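Local coordinates for protein VIN1 (Oscarella pearsei, PDB 6BFI) that probably binds actin filaments and may play a part in cell-cell adhesion, at residues A[421-424]-A[425-429]; A[435-438]-A[439-443]. All coordinates share one frame; numbering follows the deposited sequence.

Interaction 1 of 2, residues A[421-424]-A[425-429]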
loop_
_atom_site.group_PDB
_atom_site.type_symbol
_atom_site.label_atom_id
_atom_site.label_comp_id
_atom_site.label_asym_id
_atom_site.label_seq_id
_atom_site.Cartn_x
_atom_site.Cartn_y
_atom_site.Cartn_z
ATOM N N ALA A 421 7.261 0.345 -14.800
ATOM C CA ALA A 421 6.711 0.412 -13.450
ATOM C C ALA A 421 5.694 -0.699 -13.218
ATOM O O ALA A 421 5.664 -1.310 -12.141
ATOM C CB ALA A 421 6.080 1.782 -13.205
ATOM N N GLU A 422 4.865 -0.993 -14.225
ATOM C CA GLU A 422 3.893 -2.073 -14.085
ATOM C C GLU A 422 4.581 -3.427 -13.949
ATOM O O GLU A 422 4.150 -4.270 -13.151
ATOM C CB GLU A 422 2.934 -2.075 -15.275
ATOM C CG GLU A 422 1.987 -3.266 -15.301
ATOM C CD GLU A 422 1.084 -3.322 -14.083
ATOM O OE1 GLU A 422 0.579 -2.256 -13.668
ATOM O OE2 GLU A 422 0.884 -4.431 -13.538
ATOM N N LEU A 423 5.650 -3.654 -14.719
ATOM C CA LEU A 423 6.383 -4.912 -14.619
ATOM C C LEU A 423 6.988 -5.080 -13.232
ATOM O O LEU A 423 6.887 -6.150 -12.623
ATOM C CB LEU A 423 7.476 -4.978 -15.688
ATOM C CG LEU A 423 8.394 -6.201 -15.611
ATOM C CD1 LEU A 423 7.607 -7.481 -15.850
ATOM C CD2 LEU A 423 9.545 -6.091 -16.597
ATOM N N VAL A 424 7.626 -4.026 -12.719
ATOM C CA VAL A 424 8.200 -4.082 -11.377
ATOM C C VAL A 424 7.114 -4.352 -10.344
ATOM O O VAL A 424 7.299 -5.153 -9.420
ATOM C CB VAL A 424 8.965 -2.780 -11.072
ATOM C CG1 VAL A 424 9.205 -2.635 -9.581
ATOM C CG2 VAL A 424 10.282 -2.759 -11.828
ATOM N N ALA A 425 5.959 -3.700 -10.494
ATOM C CA ALA A 425 4.865 -3.909 -9.553
ATOM C C ALA A 425 4.322 -5.330 -9.626
ATOM O O ALA A 425 3.806 -5.849 -8.630
ATOM C CB ALA A 425 3.748 -2.898 -9.817
ATOM N N SER A 426 4.432 -5.978 -10.787
ATOM C CA SER A 426 3.880 -7.317 -10.956
ATOM C C SER A 426 4.870 -8.433 -10.649
ATOM O O SER A 426 4.439 -9.561 -10.389
ATOM C CB SER A 426 3.359 -7.500 -12.384
ATOM O OG SER A 426 2.157 -6.781 -12.584
ATOM N N SER A 427 6.177 -8.156 -10.671
ATOM C CA SER A 427 7.164 -9.221 -10.535
ATOM C C SER A 427 8.358 -8.842 -9.667
ATOM O O SER A 427 9.355 -9.574 -9.665
ATOM C CB SER A 427 7.669 -9.662 -11.915
ATOM O OG SER A 427 6.599 -10.089 -12.740
ATOM N N GLY A 428 8.297 -7.739 -8.932
ATOM C CA GLY A 428 9.436 -7.300 -8.158
ATOM C C GLY A 428 9.489 -7.790 -6.736
ATOM O O GLY A 428 10.366 -7.362 -5.980
ATOM N N GLY A 429 8.581 -8.680 -6.342
ATOM C CA GLY A 429 8.572 -9.167 -4.978
ATOM C C GLY A 429 8.241 -8.126 -3.936
ATOM O O GLY A 429 8.640 -8.276 -2.779
#
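Ser426 leans back on Glu422, one turn earlier in the helix. Its CB sits 3.4 Å from Glu422 O and a little farther from Leu423 O, so the methylene rides over the carbonyls of the preceding turn. From there OG, placed beside its own backbone N (chi1 -73°), faces two acceptors: Glu422 OE2 at 2.8 Å from Ser426 OG, and Glu422 O at 3.3 Å from the same OG. Both bonds are weak, and a single hydroxyl proton has to choose between them. Glu422 comes to meet it by a bend at chi2 (61°), which folds the carboxylate along the helix. Arg439 NH2 offers OG a further weak hydrogen bond.

Along the backbone, Ala425 N to Ala421 O, 2.9 Å, and Ser426 N to Glu422 O are the ordinary four-residue bonds; Leu423 O then takes weak bonds from both Ser426 N and Ser427 N. Val424 O likewise takes a weak pair, with Gly428 N at 2.8 Å from it. Ser427 OG turns elsewhere, to Glu301 and Arg304, while Leu423 and Val424 pack on helix 344-375. Such mixed three- and four-residue bonds are typical of the last turn of a helix, here one in the helical bundles of the vinculin family.

Interaction 2 of 2, residues A[435-438]-A[439-443]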
loop_
_atom_site.group_PDB
_atom_site.type_symbol
_atom_site.label_atom_id
_atom_site.label_comp_id
_atom_site.label_asym_id
_atom_site.label_seq_id
_atom_site.Cartn_x
_atom_site.Cartn_y
_atom_site.Cartn_z
ATOM N N ALA A 435 2.993 -2.171 -4.179
ATOM C CA ALA A 435 2.544 -2.439 -5.542
ATOM C C ALA A 435 1.399 -1.514 -5.934
ATOM O O ALA A 435 1.416 -0.910 -7.016
ATOM C CB ALA A 435 2.126 -3.904 -5.682
ATOM N N ALA A 436 0.395 -1.383 -5.060
ATOM C CA ALA A 436 -0.719 -0.484 -5.346
ATOM C C ALA A 436 -0.242 0.954 -5.509
ATOM O O ALA A 436 -0.710 1.674 -6.400
ATOM C CB ALA A 436 -1.772 -0.577 -4.241
ATOM N N GLU A 437 0.694 1.389 -4.661
ATOM C CA GLU A 437 1.204 2.752 -4.765
ATOM C C GLU A 437 1.951 2.961 -6.077
ATOM O O GLU A 437 1.764 3.981 -6.753
ATOM C CB GLU A 437 2.106 3.065 -3.572
ATOM C CG GLU A 437 2.717 4.453 -3.605
ATOM C CD GLU A 437 3.450 4.795 -2.323
ATOM O OE1 GLU A 437 3.452 3.955 -1.397
ATOM O OE2 GLU A 437 4.022 5.903 -2.241
ATOM N N LEU A 438 2.793 1.999 -6.458
ATOM C CA LEU A 438 3.498 2.089 -7.732
ATOM C C LEU A 438 2.517 2.195 -8.893
ATOM O O LEU A 438 2.666 3.053 -9.772
ATOM C CB LEU A 438 4.409 0.875 -7.909
ATOM C CG LEU A 438 5.904 1.160 -8.017
ATOM C CD1 LEU A 438 6.672 -0.128 -8.282
ATOM C CD2 LEU A 438 6.172 2.187 -9.103
ATOM N N ARG A 439 1.501 1.328 -8.909
ATOM C CA ARG A 439 0.520 1.374 -9.989
ATOM C C ARG A 439 -0.207 2.713 -10.017
ATOM O O ARG A 439 -0.500 3.248 -11.096
ATOM C CB ARG A 439 -0.474 0.221 -9.846
ATOM C CG ARG A 439 0.155 -1.160 -9.965
ATOM C CD ARG A 439 -0.908 -2.235 -10.116
ATOM N NE ARG A 439 -0.334 -3.538 -10.432
ATOM C CZ ARG A 439 -0.184 -4.523 -9.553
ATOM N NH1 ARG A 439 -0.570 -4.357 -8.294
ATOM N NH2 ARG A 439 0.349 -5.676 -9.935
ATOM N N LYS A 440 -0.499 3.277 -8.840
ATOM C CA LYS A 440 -1.145 4.584 -8.784
ATOM C C LYS A 440 -0.255 5.658 -9.397
ATOM O O LYS A 440 -0.713 6.478 -10.203
ATOM C CB LYS A 440 -1.500 4.933 -7.337
ATOM C CG LYS A 440 -2.443 6.119 -7.195
ATOM C CD LYS A 440 -2.922 6.286 -5.758
ATOM C CE LYS A 440 -1.856 6.917 -4.875
ATOM N NZ LYS A 440 -1.638 8.354 -5.205
ATOM N N GLU A 441 1.032 5.660 -9.037
ATOM C CA GLU A 441 1.946 6.652 -9.595
ATOM C C GLU A 441 2.113 6.481 -11.101
ATOM O O GLU A 441 2.299 7.469 -11.824
ATOM C CB GLU A 441 3.298 6.571 -8.888
ATOM C CG GLU A 441 3.206 6.802 -7.389
ATOM C CD GLU A 441 4.560 6.823 -6.711
ATOM O OE1 GLU A 441 4.660 7.393 -5.604
ATOM O OE2 GLU A 441 5.522 6.273 -7.286
ATOM N N ALA A 442 2.039 5.242 -11.593
ATOM C CA ALA A 442 2.101 5.016 -13.033
ATOM C C ALA A 442 0.865 5.574 -13.731
ATOM O O ALA A 442 0.974 6.257 -14.759
ATOM C CB ALA A 442 2.261 3.523 -13.323
ATOM N N ALA A 443 -0.324 5.288 -13.189
ATOM C CA ALA A 443 -1.552 5.810 -13.784
ATOM C C ALA A 443 -1.557 7.334 -13.782
ATOM O O ALA A 443 -2.014 7.966 -14.746
ATOM C CB ALA A 443 -2.771 5.265 -13.041
#
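Arg439 folds back along the helix over Ala435. Its CG rests 3.2 Å from Ala435 O, the same oxygen that accepts Arg439 N at 2.9 Å in a nearly straight bond (169°). With CG beside the backbone N (chi1 -63°) and the chain extended as far as NE, the guanidinium is carried past the preceding turn, where NH1 lies 3.8 Å from Ala435 CB and meets it obliquely. The charged group thus passes beside the methyl, and its NE goes on to Glu422 in a long, weak ion pair.

Leu438 CB lies 3.1 Å from Arg439 N, at the next residue, and the side chain runs on into the neighbouring helices, against Met486 and Val490 of helix 466-493 and Ala421 and Val424 of helix 399-427. This is an amphipathic helix of a vinculin-family bundle, with Glu437, Arg439 and Lys440 on its more exposed side. The carbonyl of Leu438 accepts Ala442 N.

Glu437 and Glu441 run side by side, pointing the same way, with carboxylate planes at 90°. Glu437 OE2 and Glu441 OE1 come to 3.7 Å, a like-charge approach that probably costs something. The other oxygen, Glu441 OE2, is hydrogen-bonded to Ser489. An alanine in place of Glu441 is likely to rob the Ser489 hydroxyl of that mate and leave Glu437 O less covered, since CG, now 3.2 Å from it, would be gone.

How the interactions relate
Interaction 1 comes first along the chain, at the end of helix 399-427; a short turn leads into helix 432-449, which carries interaction 2. The two helices run roughly antiparallel as a hairpin, and the centres of the interactions lie about 10 Å apart. They touch directly: Glu422 OE2 and Arg439 NE form a long, weak salt bridge at 3.5 Å, while Val424 CG1 packs 3.8 Å from Leu438 CD1. A polar link at the more open side and an apolar one inside thus join consecutive helices. Helix 466-493 contacts both interactions, through Met486 and Val490, tying the hairpin into the largely helical architecture of this vinculin homolog.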